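Flavin-containing monooxygenase (Allium sativum, PDB 6WPU) probably catalyses the FAD-dependent S-oxygenation of S-allyl-L-cysteine, an S-monooxygenase reaction of garlic sulfur metabolism. Local coordinates at residues R23-I28 and F173-V178; R42-T47 and I354-S359; D195-K200 and D288-C293; A189-I194 and S266-T271. One frame throughout, in Å; residues are numbered along the deposited sequence.

Contact 1 (R23-I28 and F173-V178)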
loop_
_atom_site.group_PDB
_atom_site.type_symbol
_atom_site.label_atom_id
_atom_site.label_comp_id
_atom_site.label_asym_id
_atom_site.label_seq_id
_atom_site.Cartn_x
_atom_site.Cartn_y
_atom_site.Cartn_z
ATOM N N ARG A 23 23.735 2.169 -15.230
ATOM C CA ARG A 23 23.351 0.772 -15.095
ATOM C C ARG A 23 22.074 0.533 -15.885
ATOM O O ARG A 23 21.306 1.460 -16.159
ATOM C CB ARG A 23 23.116 0.377 -13.621
ATOM C CG ARG A 23 24.360 0.440 -12.758
ATOM C CD ARG A 23 25.486 -0.360 -13.383
ATOM N NE ARG A 23 26.633 -0.457 -12.490
ATOM C CZ ARG A 23 27.870 -0.747 -12.887
ATOM N NH1 ARG A 23 28.127 -0.962 -14.173
ATOM N NH2 ARG A 23 28.853 -0.811 -11.998
ATOM N N HIS A 24 21.860 -0.726 -16.256
ATOM C CA HIS A 24 20.629 -1.164 -16.899
ATOM C C HIS A 24 19.794 -1.920 -15.862
ATOM O O HIS A 24 20.241 -2.945 -15.325
ATOM C CB HIS A 24 20.941 -2.027 -18.121
ATOM C CG HIS A 24 19.729 -2.405 -18.906
ATOM N ND1 HIS A 24 18.873 -1.469 -19.447
ATOM C CD2 HIS A 24 19.213 -3.617 -19.225
ATOM C CE1 HIS A 24 17.885 -2.088 -20.070
ATOM N NE2 HIS A 24 18.072 -3.392 -19.957
ATOM N N VAL A 25 18.590 -1.417 -15.586
ATOM C CA VAL A 25 17.827 -1.782 -14.391
ATOM C C VAL A 25 16.418 -2.227 -14.766
ATOM O O VAL A 25 15.730 -1.554 -15.544
ATOM C CB VAL A 25 17.747 -0.606 -13.403
ATOM C CG1 VAL A 25 17.086 -1.062 -12.073
ATOM C CG2 VAL A 25 19.149 -0.030 -13.172
ATOM N N ALA A 26 15.972 -3.333 -14.182
ATOM C CA ALA A 26 14.591 -3.764 -14.360
ATOM C C ALA A 26 13.715 -3.156 -13.273
ATOM O O ALA A 26 14.117 -3.073 -12.105
ATOM C CB ALA A 26 14.472 -5.285 -14.326
ATOM N N ILE A 27 12.518 -2.731 -13.667
ATOM C CA ILE A 27 11.489 -2.276 -12.743
ATOM C C ILE A 27 10.310 -3.227 -12.857
ATOM O O ILE A 27 9.745 -3.406 -13.946
ATOM C CB ILE A 27 11.063 -0.832 -13.024
ATOM C CG1 ILE A 27 12.266 0.086 -12.839
ATOM C CG2 ILE A 27 9.912 -0.414 -12.091
ATOM C CD1 ILE A 27 12.098 1.352 -13.529
ATOM N N ILE A 28 9.948 -3.847 -11.745
ATOM C CA ILE A 28 8.859 -4.812 -11.720
ATOM C C ILE A 28 7.649 -4.101 -11.137
ATOM O O ILE A 28 7.566 -3.909 -9.922
ATOM C CB ILE A 28 9.230 -6.063 -10.924
ATOM C CG1 ILE A 28 10.503 -6.677 -11.508
ATOM C CG2 ILE A 28 8.075 -7.078 -10.947
ATOM C CD1 ILE A 28 10.983 -7.840 -10.723
ATOM N N PHE A 173 20.088 -7.919 -16.616
ATOM C CA PHE A 173 20.110 -6.610 -15.974
ATOM C C PHE A 173 21.275 -6.508 -15.003
ATOM O O PHE A 173 21.727 -7.504 -14.432
ATOM C CB PHE A 173 18.795 -6.325 -15.216
ATOM C CG PHE A 173 17.615 -6.187 -16.118
ATOM C CD1 PHE A 173 16.829 -7.299 -16.429
ATOM C CD2 PHE A 173 17.310 -4.951 -16.691
ATOM C CE1 PHE A 173 15.741 -7.180 -17.284
ATOM C CE2 PHE A 173 16.232 -4.819 -17.570
ATOM C CZ PHE A 173 15.433 -5.944 -17.850
ATOM N N ASP A 174 21.743 -5.274 -14.808
ATOM C CA ASP A 174 22.668 -4.999 -13.711
ATOM C C ASP A 174 21.959 -4.982 -12.362
ATOM O O ASP A 174 22.573 -5.301 -11.335
ATOM C CB ASP A 174 23.346 -3.654 -13.922
ATOM C CG ASP A 174 24.196 -3.618 -15.183
ATOM O OD1 ASP A 174 25.017 -4.545 -15.381
ATOM O OD2 ASP A 174 24.026 -2.657 -15.966
ATOM N N ALA A 175 20.692 -4.572 -12.338
ATOM C CA ALA A 175 19.988 -4.363 -11.080
ATOM C C ALA A 175 18.500 -4.532 -11.321
ATOM O O ALA A 175 18.002 -4.345 -12.435
ATOM C CB ALA A 175 20.294 -2.976 -10.484
ATOM N N VAL A 176 17.793 -4.904 -10.261
ATOM C CA VAL A 176 16.351 -5.111 -10.303
ATOM C C VAL A 176 15.731 -4.333 -9.150
ATOM O O VAL A 176 16.167 -4.480 -8.002
ATOM C CB VAL A 176 15.993 -6.604 -10.190
ATOM C CG1 VAL A 176 14.462 -6.789 -10.048
ATOM C CG2 VAL A 176 16.520 -7.368 -11.384
ATOM N N VAL A 177 14.726 -3.509 -9.447
ATOM C CA VAL A 177 13.956 -2.820 -8.417
ATOM C C VAL A 177 12.555 -3.423 -8.384
ATOM O O VAL A 177 11.820 -3.360 -9.379
ATOM C CB VAL A 177 13.884 -1.306 -8.652
ATOM C CG1 VAL A 177 13.234 -0.650 -7.455
ATOM C CG2 VAL A 177 15.274 -0.706 -8.921
ATOM N N VAL A 178 12.173 -3.977 -7.239
ATOM C CA VAL A 178 10.876 -4.645 -7.088
ATOM C C VAL A 178 9.847 -3.623 -6.619
ATOM O O VAL A 178 9.976 -3.055 -5.528
ATOM C CB VAL A 178 10.965 -5.825 -6.110
ATOM C CG1 VAL A 178 9.581 -6.476 -5.904
ATOM C CG2 VAL A 178 11.963 -6.864 -6.623
#
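Strands 24-28 and 175-178 lie side by side and parallel in the central sheet of the Rossmann-type FAD-binding domain, Val25 to Ile28 pairing in register with Ala175 to Val178. The tight part is the buried stretch beyond Val25. Ala26 is gripped from both ends: its N-H donates to Ala175 O, and its O receives Val177 N at 2.8 Å in an almost straight bond (179°). Ile28 N then reaches Val177 O. Val25 and Val177 turn to the face covered by helix 32-43, Val25 CG1 3.7 Å from Val177 CG2, while on the reverse face Ile28 CD1 lies against Val176 CG1. Ile28, at the end of its strand, also touches the FAD and belongs to its pocket.

On the face carrying Ala26, which strand 157-163 also covers through Val159, the Phe173 ring turns one face to Ala26 CB. With Phe173 CG anti to its own carbonyl carbon (chi1 -67°), that CB stands 3.5 Å from the ring centroid and practically on the ring normal, a CH-pi contact. The His24 ring lies nearly parallel to that of Phe173 but is slid so far that they barely overlap.

The entrance to the strands is looser and partly exposed. Arg23 passes its aliphatic CD across the carboxylate of Asp174 without a salt bridge, and Asp174 OD1 pairs instead with Lys156. The other oxygen does the joining: Asp174 OD2 accepts His24 N through its anti lone pair at 2.9 Å, with an angle of 173° at the hydrogen.

Contact 2 (R42-T47 and I354-S359). With SO4 (sulfate ion), chain C.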
loop_
_atom_site.group_PDB
_atom_site.type_symbol
_atom_site.label_atom_id
_atom_site.label_comp_id
_atom_site.label_asym_id
_atom_site.label_seq_id
_atom_site.Cartn_x
_atom_site.Cartn_y
_atom_site.Cartn_z
ATOM N N ARG A 42 15.904 7.196 -14.564
ATOM C CA ARG A 42 16.227 7.936 -15.777
ATOM C C ARG A 42 16.949 9.239 -15.451
ATOM O O ARG A 42 17.928 9.598 -16.113
ATOM C CB ARG A 42 14.952 8.199 -16.587
ATOM C CG ARG A 42 15.213 8.859 -17.966
ATOM C CD ARG A 42 14.970 10.370 -17.937
ATOM N NE ARG A 42 13.606 10.689 -17.517
ATOM C CZ ARG A 42 13.248 11.838 -16.953
ATOM N NH1 ARG A 42 14.164 12.783 -16.735
ATOM N NH2 ARG A 42 11.977 12.039 -16.589
ATOM N N ARG A 43 16.487 9.953 -14.422
ATOM C CA ARG A 43 17.103 11.228 -14.069
ATOM C C ARG A 43 18.563 11.065 -13.692
ATOM O O ARG A 43 19.353 11.994 -13.866
ATOM C CB ARG A 43 16.361 11.875 -12.907
ATOM C CG ARG A 43 15.045 12.468 -13.272
ATOM C CD ARG A 43 14.328 12.954 -12.039
ATOM N NE ARG A 43 13.296 13.900 -12.417
ATOM C CZ ARG A 43 12.428 14.446 -11.581
ATOM N NH1 ARG A 43 12.438 14.129 -10.290
ATOM N NH2 ARG A 43 11.540 15.308 -12.052
ATOM N N GLU A 44 18.931 9.915 -13.146
ATOM C CA GLU A 44 20.293 9.663 -12.714
ATOM C C GLU A 44 21.161 9.042 -13.814
ATOM O O GLU A 44 22.322 8.730 -13.554
ATOM C CB GLU A 44 20.253 8.775 -11.463
ATOM C CG GLU A 44 21.527 8.661 -10.657
ATOM C CD GLU A 44 21.974 9.959 -10.005
ATOM O OE1 GLU A 44 21.205 10.949 -9.986
ATOM O OE2 GLU A 44 23.110 9.978 -9.495
ATOM N N GLY A 45 20.634 8.874 -15.035
ATOM C CA GLY A 45 21.420 8.397 -16.165
ATOM C C GLY A 45 21.296 6.914 -16.474
ATOM O O GLY A 45 21.937 6.442 -17.418
ATOM N N HIS A 46 20.499 6.167 -15.713
ATOM C CA HIS A 46 20.355 4.733 -15.935
ATOM C C HIS A 46 19.370 4.448 -17.063
ATOM O O HIS A 46 18.484 5.246 -17.356
ATOM C CB HIS A 46 19.873 4.036 -14.660
ATOM C CG HIS A 46 20.748 4.295 -13.477
ATOM N ND1 HIS A 46 22.078 3.932 -13.445
ATOM C CD2 HIS A 46 20.493 4.901 -12.295
ATOM C CE1 HIS A 46 22.604 4.298 -12.289
ATOM N NE2 HIS A 46 21.661 4.883 -11.570
ATOM N N THR A 47 19.537 3.290 -17.696
ATOM C CA THR A 47 18.532 2.747 -18.599
ATOM C C THR A 47 17.688 1.711 -17.852
ATOM O O THR A 47 18.119 1.127 -16.850
ATOM C CB THR A 47 19.179 2.117 -19.834
ATOM O OG1 THR A 47 20.024 1.038 -19.427
ATOM C CG2 THR A 47 20.024 3.140 -20.588
ATOM N N ILE A 354 18.061 4.878 -4.345
ATOM C CA ILE A 354 18.523 3.716 -5.098
ATOM C C ILE A 354 19.296 4.159 -6.338
ATOM O O ILE A 354 20.382 3.646 -6.625
ATOM C CB ILE A 354 17.341 2.810 -5.474
ATOM C CG1 ILE A 354 16.729 2.148 -4.237
ATOM C CG2 ILE A 354 17.779 1.734 -6.489
ATOM C CD1 ILE A 354 15.367 1.520 -4.562
ATOM N N ALA A 355 18.739 5.116 -7.090
ATOM C CA ALA A 355 19.370 5.554 -8.333
ATOM C C ALA A 355 20.748 6.154 -8.071
ATOM O O ALA A 355 21.704 5.871 -8.803
ATOM C CB ALA A 355 18.479 6.566 -9.052
ATOM N N ALA A 356 20.870 6.964 -7.012
ATOM C CA ALA A 356 22.148 7.578 -6.683
ATOM C C ALA A 356 23.164 6.546 -6.208
ATOM O O ALA A 356 24.366 6.697 -6.463
ATOM C CB ALA A 356 21.944 8.661 -5.629
ATOM N N VAL A 357 22.711 5.498 -5.518
ATOM C CA VAL A 357 23.608 4.400 -5.163
ATOM C C VAL A 357 24.084 3.673 -6.424
ATOM O O VAL A 357 25.288 3.489 -6.638
ATOM C CB VAL A 357 22.912 3.438 -4.180
ATOM C CG1 VAL A 357 23.720 2.159 -4.026
ATOM C CG2 VAL A 357 22.704 4.102 -2.829
ATOM N N LEU A 358 23.143 3.269 -7.287
ATOM C CA LEU A 358 23.501 2.531 -8.498
ATOM C C LEU A 358 24.461 3.312 -9.387
ATOM O O LEU A 358 25.312 2.710 -10.055
ATOM C CB LEU A 358 22.243 2.165 -9.289
ATOM C CG LEU A 358 21.419 1.054 -8.621
ATOM C CD1 LEU A 358 20.135 0.801 -9.365
ATOM C CD2 LEU A 358 22.263 -0.217 -8.525
ATOM N N SER A 359 24.336 4.640 -9.417
ATOM C CA SER A 359 25.203 5.477 -10.232
ATOM C C SER A 359 26.545 5.752 -9.575
ATOM O O SER A 359 27.401 6.391 -10.202
ATOM C CB SER A 359 24.528 6.817 -10.544
ATOM O OG SER A 359 24.632 7.696 -9.432
HETATM S S SO4 C . 12.497 15.785 -15.683
HETATM O O1 SO4 C . 11.681 14.939 -16.554
HETATM O O2 SO4 C . 11.642 16.549 -14.781
HETATM O O3 SO4 C . 13.437 14.980 -14.922
HETATM O O4 SO4 C . 13.281 16.686 -16.522
#
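Glu44 sends CG anti to its backbone N (chi1 -166°) and then bends at chi2, which lays its carboxylate beside Ser359, while His46, with CG anti to the carbonyl carbon (chi1 -55°), pushes its ring edge toward the end of helix 343-358. Ser359 OG donates to Glu44 OE2 over 2.7 Å, using the anti lone pair of that oxygen. His46 NE2 donates to Ala355 O at 2.9 Å in a straight bond (170°) that lies in the imidazole plane. Ala355 O also accepts Ser359 N, just past the end of the same helix, so this last-turn carbonyl holds two donors. Beside the polar pairs, Glu44 CB rests 3.7 Å from Ala355 CB, and Leu358 CB approaches His46 NE2.

Helix 32-43 finishes in a Schellman motif, where Gly45 takes a positive phi and the chain turns toward strand 47-52. On the exposed flank of that helix Arg42 and Arg43 present guanidinium edges to a sulfate, probably from the crystallisation liquor; Arg43 NE meets its O3 at 2.7 Å.

Arg361 forms a salt bridge with Glu44 OE2, and His46 ND1 accepts Arg23 N. His46 therefore uses one ring nitrogen as acceptor and the other as donor, consistent with a neutral imidazole protonated on NE2, while Arg361 would favour an ionised Glu44.

Contact 3 (D195-K200 and D288-C293)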
loop_
_atom_site.group_PDB
_atom_site.type_symbol
_atom_site.label_atom_id
_atom_site.label_comp_id
_atom_site.label_asym_id
_atom_site.label_seq_id
_atom_site.Cartn_x
_atom_site.Cartn_y
_atom_site.Cartn_z
ATOM N N ASP A 195 -15.745 -22.609 11.545
ATOM C CA ASP A 195 -15.891 -23.806 10.722
ATOM C C ASP A 195 -17.317 -24.347 10.698
ATOM O O ASP A 195 -17.652 -25.112 9.790
ATOM C CB ASP A 195 -14.935 -24.897 11.201
ATOM C CG ASP A 195 -13.478 -24.548 10.945
ATOM O OD1 ASP A 195 -13.188 -23.852 9.936
ATOM O OD2 ASP A 195 -12.623 -24.967 11.758
ATOM N N VAL A 196 -18.160 -23.988 11.667
ATOM C CA VAL A 196 -19.562 -24.392 11.657
ATOM C C VAL A 196 -20.500 -23.248 11.293
ATOM O O VAL A 196 -21.726 -23.446 11.280
ATOM C CB VAL A 196 -19.985 -25.014 13.003
ATOM C CG1 VAL A 196 -19.131 -26.230 13.332
ATOM C CG2 VAL A 196 -19.929 -23.977 14.119
ATOM N N TRP A 197 -19.979 -22.068 11.001
ATOM C CA TRP A 197 -20.862 -20.946 10.722
ATOM C C TRP A 197 -21.331 -21.015 9.271
ATOM O O TRP A 197 -20.503 -21.148 8.375
ATOM C CB TRP A 197 -20.144 -19.636 11.005
ATOM C CG TRP A 197 -20.983 -18.422 10.780
ATOM C CD1 TRP A 197 -21.993 -17.946 11.584
ATOM C CD2 TRP A 197 -20.894 -17.533 9.670
ATOM N NE1 TRP A 197 -22.527 -16.803 11.038
ATOM C CE2 TRP A 197 -21.872 -16.531 9.859
ATOM C CE3 TRP A 197 -20.077 -17.483 8.530
ATOM C CZ2 TRP A 197 -22.053 -15.489 8.953
ATOM C CZ3 TRP A 197 -20.247 -16.443 7.634
ATOM C CH2 TRP A 197 -21.232 -15.459 7.848
ATOM N N PRO A 198 -22.639 -20.954 9.007
ATOM C CA PRO A 198 -23.155 -21.261 7.660
ATOM C C PRO A 198 -23.224 -20.117 6.655
ATOM O O PRO A 198 -23.598 -20.365 5.504
ATOM C CB PRO A 198 -24.570 -21.775 7.970
ATOM C CG PRO A 198 -24.976 -21.038 9.213
ATOM C CD PRO A 198 -23.711 -20.912 10.025
ATOM N N GLY A 199 -22.873 -18.893 7.016
ATOM C CA GLY A 199 -23.116 -17.749 6.161
ATOM C C GLY A 199 -22.014 -17.482 5.147
ATOM O O GLY A 199 -21.187 -18.341 4.832
ATOM N N LYS A 200 -22.027 -16.263 4.613
ATOM C CA LYS A 200 -21.079 -15.853 3.584
ATOM C C LYS A 200 -19.840 -15.235 4.225
ATOM O O LYS A 200 -19.945 -14.311 5.039
ATOM C CB LYS A 200 -21.710 -14.843 2.626
ATOM C CG LYS A 200 -22.884 -15.353 1.800
ATOM C CD LYS A 200 -23.354 -14.271 0.838
ATOM C CE LYS A 200 -24.662 -14.653 0.161
ATOM N NZ LYS A 200 -25.806 -14.515 1.115
ATOM N N ASP A 288 -25.575 -12.602 8.134
ATOM C CA ASP A 288 -25.538 -13.098 6.763
ATOM C C ASP A 288 -24.131 -13.108 6.177
ATOM O O ASP A 288 -23.777 -14.046 5.452
ATOM C CB ASP A 288 -26.459 -12.239 5.882
ATOM C CG ASP A 288 -27.879 -12.138 6.455
ATOM O OD1 ASP A 288 -28.567 -13.184 6.499
ATOM O OD2 ASP A 288 -28.289 -11.033 6.888
ATOM N N VAL A 289 -23.325 -12.074 6.455
ATOM C CA VAL A 289 -22.010 -11.894 5.831
ATOM C C VAL A 289 -20.983 -11.506 6.893
ATOM O O VAL A 289 -21.220 -10.590 7.692
ATOM C CB VAL A 289 -22.025 -10.817 4.726
ATOM C CG1 VAL A 289 -20.628 -10.745 4.028
ATOM C CG2 VAL A 289 -23.116 -11.066 3.726
ATOM N N ILE A 290 -19.836 -12.183 6.884
ATOM C CA ILE A 290 -18.661 -11.770 7.647
ATOM C C ILE A 290 -17.594 -11.362 6.646
ATOM O O ILE A 290 -17.234 -12.149 5.762
ATOM C CB ILE A 290 -18.140 -12.883 8.566
ATOM C CG1 ILE A 290 -19.186 -13.248 9.625
ATOM C CG2 ILE A 290 -16.841 -12.441 9.224
ATOM C CD1 ILE A 290 -18.792 -14.419 10.472
ATOM N N MET A 291 -17.094 -10.136 6.768
ATOM C CA MET A 291 -16.050 -9.632 5.879
ATOM C C MET A 291 -14.778 -9.410 6.692
ATOM O O MET A 291 -14.805 -8.699 7.702
ATOM C CB MET A 291 -16.483 -8.338 5.189
ATOM C CG MET A 291 -15.368 -7.750 4.287
ATOM S SD MET A 291 -15.738 -6.116 3.599
ATOM C CE MET A 291 -17.424 -6.315 3.003
ATOM N N HIS A 292 -13.676 -10.036 6.274
ATOM C CA HIS A 292 -12.369 -9.757 6.882
ATOM C C HIS A 292 -11.797 -8.491 6.253
ATOM O O HIS A 292 -11.478 -8.483 5.061
ATOM C CB HIS A 292 -11.378 -10.901 6.672
ATOM C CG HIS A 292 -11.850 -12.240 7.140
ATOM N ND1 HIS A 292 -11.132 -13.003 8.036
ATOM C CD2 HIS A 292 -12.941 -12.972 6.809
ATOM C CE1 HIS A 292 -11.774 -14.139 8.252
ATOM N NE2 HIS A 292 -12.874 -14.146 7.518
ATOM N N CYS A 293 -11.687 -7.415 7.027
ATOM C CA CYS A 293 -10.916 -6.245 6.580
ATOM C C CYS A 293 -9.585 -6.212 7.325
ATOM O O CYS A 293 -9.225 -5.254 7.992
ATOM C CB CYS A 293 -11.715 -4.950 6.778
ATOM S SG CYS A 293 -11.154 -3.505 5.747
HETATM O O HOH W 1 -25.554 -15.819 4.094
#
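This is a short parallel strand pairing in the mixed sheet, whose parallel part (strands 200-203, 289-292, 217-221 and 240-244) is consistent with the second, NADPH-type dinucleotide-binding domain of flavin monooxygenases; the loop ahead of strand 200-203 enters here beside strand 289-292. A single parallel bridge, Lys200 with Val289, falls within the two segments. The Lys200 backbone is held at both its N and its O: Lys200 N donates to Asp288 O at 2.9 Å, and Lys200 O accepts Ile290 N at 2.8 Å. Val289 CA adds a CA-H...O contact to the same Lys200 O. The pairing runs on past Lys200 through Met202, while strand 217-221 flanks strand 289-292 across the sheet.

Before the bridge the loop folds Trp197 back over the strand. Its CG is anti to the backbone N (chi1 -179°), which carries the indole toward Ile290, and NE1 is held by Gly275 O. The six-membered ring takes Ile290 CD1 over one face, 3.5 Å from its centroid and only 3° off the ring normal, in a CH-pi contact; Ile290 CG1 comes equally near CH2. Gly199 N lies above the opposite face, so the indole is sandwiched between its own loop and the strand. Gly199, without a side chain, lets the backbone pass this close to the ring.

The outer margin is wetter. Asp288 OD2 accepts Val217 N. The Lys200 side chain runs extended and bends at its end, where NZ donates to a water 3.3 Å away that in turn donates to Asp288 O.

Contact 4 (A189-I194 and S266-T271)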
loop_
_atom_site.group_PDB
_atom_site.type_symbol
_atom_site.label_atom_id
_atom_site.label_comp_id
_atom_site.label_asym_id
_atom_site.label_seq_id
_atom_site.Cartn_x
_atom_site.Cartn_y
_atom_site.Cartn_z
ATOM N N ALA A 189 -8.445 -12.900 9.663
ATOM C CA ALA A 189 -8.691 -12.980 11.090
ATOM C C ALA A 189 -8.911 -14.436 11.491
ATOM O O ALA A 189 -9.292 -15.274 10.670
ATOM C CB ALA A 189 -9.910 -12.137 11.467
ATOM N N GLU A 190 -8.633 -14.740 12.755
ATOM C CA GLU A 190 -8.925 -16.046 13.329
ATOM C C GLU A 190 -10.232 -15.916 14.094
ATOM O O GLU A 190 -10.278 -15.252 15.131
ATOM C CB GLU A 190 -7.795 -16.513 14.242
ATOM C CG GLU A 190 -6.614 -17.086 13.484
ATOM C CD GLU A 190 -6.945 -18.415 12.826
ATOM O OE1 GLU A 190 -7.457 -19.313 13.535
ATOM O OE2 GLU A 190 -6.702 -18.558 11.603
ATOM N N ILE A 191 -11.288 -16.528 13.578
ATOM C CA ILE A 191 -12.638 -16.379 14.117
ATOM C C ILE A 191 -13.012 -17.665 14.846
ATOM O O ILE A 191 -13.097 -18.728 14.211
ATOM C CB ILE A 191 -13.664 -16.065 13.018
ATOM C CG1 ILE A 191 -13.178 -14.940 12.105
ATOM C CG2 ILE A 191 -14.998 -15.678 13.642
ATOM C CD1 ILE A 191 -13.977 -14.845 10.781
ATOM N N PRO A 192 -13.270 -17.614 16.152
ATOM C CA PRO A 192 -13.702 -18.818 16.879
ATOM C C PRO A 192 -15.008 -19.375 16.323
ATOM O O PRO A 192 -15.971 -18.640 16.104
ATOM C CB PRO A 192 -13.879 -18.322 18.321
ATOM C CG PRO A 192 -13.152 -17.016 18.388
ATOM C CD PRO A 192 -13.205 -16.425 17.015
ATOM N N GLY A 193 -15.034 -20.692 16.111
ATOM C CA GLY A 193 -16.227 -21.376 15.651
ATOM C C GLY A 193 -16.559 -21.199 14.187
ATOM O O GLY A 193 -17.624 -21.643 13.751
ATOM N N ILE A 194 -15.681 -20.573 13.403
ATOM C CA ILE A 194 -16.031 -20.218 12.033
ATOM C C ILE A 194 -16.297 -21.451 11.174
ATOM O O ILE A 194 -17.035 -21.368 10.188
ATOM C CB ILE A 194 -14.933 -19.319 11.422
ATOM C CG1 ILE A 194 -15.453 -18.620 10.166
ATOM C CG2 ILE A 194 -13.669 -20.114 11.117
ATOM C CD1 ILE A 194 -16.577 -17.632 10.444
ATOM N N SER A 266 -15.765 -4.964 20.113
ATOM C CA SER A 266 -14.353 -5.243 20.275
ATOM C C SER A 266 -13.930 -6.448 19.446
ATOM O O SER A 266 -12.993 -6.361 18.644
ATOM C CB SER A 266 -14.037 -5.455 21.755
ATOM O OG SER A 266 -12.641 -5.381 21.963
ATOM N N MET A 267 -14.609 -7.575 19.603
ATOM C CA MET A 267 -14.159 -8.779 18.922
ATOM C C MET A 267 -15.269 -9.814 18.925
ATOM O O MET A 267 -16.145 -9.809 19.798
ATOM C CB MET A 267 -12.918 -9.371 19.591
ATOM C CG MET A 267 -13.178 -9.781 21.029
ATOM S SD MET A 267 -11.705 -10.339 21.906
ATOM C CE MET A 267 -11.459 -11.962 21.190
ATOM N N ILE A 268 -15.213 -10.701 17.934
ATOM C CA ILE A 268 -16.081 -11.867 17.925
ATOM C C ILE A 268 -15.639 -12.817 19.028
ATOM O O ILE A 268 -14.465 -13.194 19.113
ATOM C CB ILE A 268 -16.052 -12.564 16.558
ATOM C CG1 ILE A 268 -16.554 -11.623 15.456
ATOM C CG2 ILE A 268 -16.900 -13.840 16.614
ATOM C CD1 ILE A 268 -16.444 -12.198 14.046
ATOM N N LYS A 269 -16.579 -13.210 19.875
ATOM C CA LYS A 269 -16.314 -14.236 20.871
ATOM C C LYS A 269 -16.520 -15.638 20.310
ATOM O O LYS A 269 -15.698 -16.527 20.555
ATOM C CB LYS A 269 -17.203 -13.994 22.089
ATOM C CG LYS A 269 -17.470 -15.188 22.968
ATOM C CD LYS A 269 -18.133 -14.724 24.246
ATOM C CE LYS A 269 -19.091 -15.762 24.787
ATOM N NZ LYS A 269 -19.936 -15.217 25.883
ATOM N N ILE A 270 -17.592 -15.847 19.543
ATOM C CA ILE A 270 -17.919 -17.164 19.004
ATOM C C ILE A 270 -18.875 -16.959 17.835
ATOM O O ILE A 270 -19.692 -16.030 17.839
ATOM C CB ILE A 270 -18.513 -18.092 20.103
ATOM C CG1 ILE A 270 -18.692 -19.522 19.591
ATOM C CG2 ILE A 270 -19.860 -17.581 20.652
ATOM C CD1 ILE A 270 -17.407 -20.150 19.122
ATOM N N THR A 271 -18.745 -17.803 16.808
ATOM C CA THR A 271 -19.765 -17.936 15.774
ATOM C C THR A 271 -20.455 -19.298 15.909
ATOM O O THR A 271 -19.832 -20.291 16.292
ATOM C CB THR A 271 -19.173 -17.759 14.366
ATOM O OG1 THR A 271 -18.165 -18.749 14.121
ATOM C CG2 THR A 271 -18.548 -16.371 14.214
#
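Pro192, Thr271 and Ile268 bury the most surface here, as a type II beta turn from Ile191 to Ile194 meets the end of strand 262-271. The Pro192 ring lies against the backbone of the strand, its CG 3.4 Å from Lys269 O, and its CB is 4.1 Å from Ile270 CD1. Pro192 O, pointing to the strand, accepts Thr271 N at 3.0 Å through a somewhat bent bond (151°), with the donor tilted from the carbonyl plane. Thr271 OG1 sits equally close to that oxygen.

The hydroxyl owes this place to its first torsion (chi1 60°), which sets OG1 between the backbone N and the carbonyl carbon of Thr271 and leaves CG2 directed to the apolar side. There CG2 meets Ile191 CG2 at 3.7 Å, the two side chains crossing at about a right angle. Ile268, earlier in the strand, brings CD1 within 3.8 Å of Ile191 CG2. Gly193, at positive phi, passes close to Ile270 CD1 with no side chain to obstruct it.

A classic beta bulge interrupts the strand, where two residues, Lys269 and Ile270, stand opposite the single Val278 of strand 276-279. Ile268 and Thr271 pack on Val277 of that hairpin partner, and Ile191 reaches Ile290 of strand 289-292 and Ile221 of strand 217-221, so the turn lies between the bulged hairpin and the parallel strands.

The four contacts form two pairs at opposite sides of the chain's centre. Contacts 1 and 2, with centres 10 Å apart, share the FAD-binding lobe: helix 32-43 follows strand 24-28, and His24 ND1 meets Thr47 OG1 at 2.8 Å. Contacts 3 and 4, likewise 10 Å apart, belong to the mixed sheet and are joined by His292 ND1 and Ala189 N, 3.1 Å apart. Between the pairs the centres are 43 to 50 Å apart. Contact 1 interleaves with contact 2 and closes before contacts 3 and 4 open; these interleave, nested within contact 2's loop. Strand 332-334 has already brought the chain back to the first sheet, and helix 343-358 then packs there in contact 2.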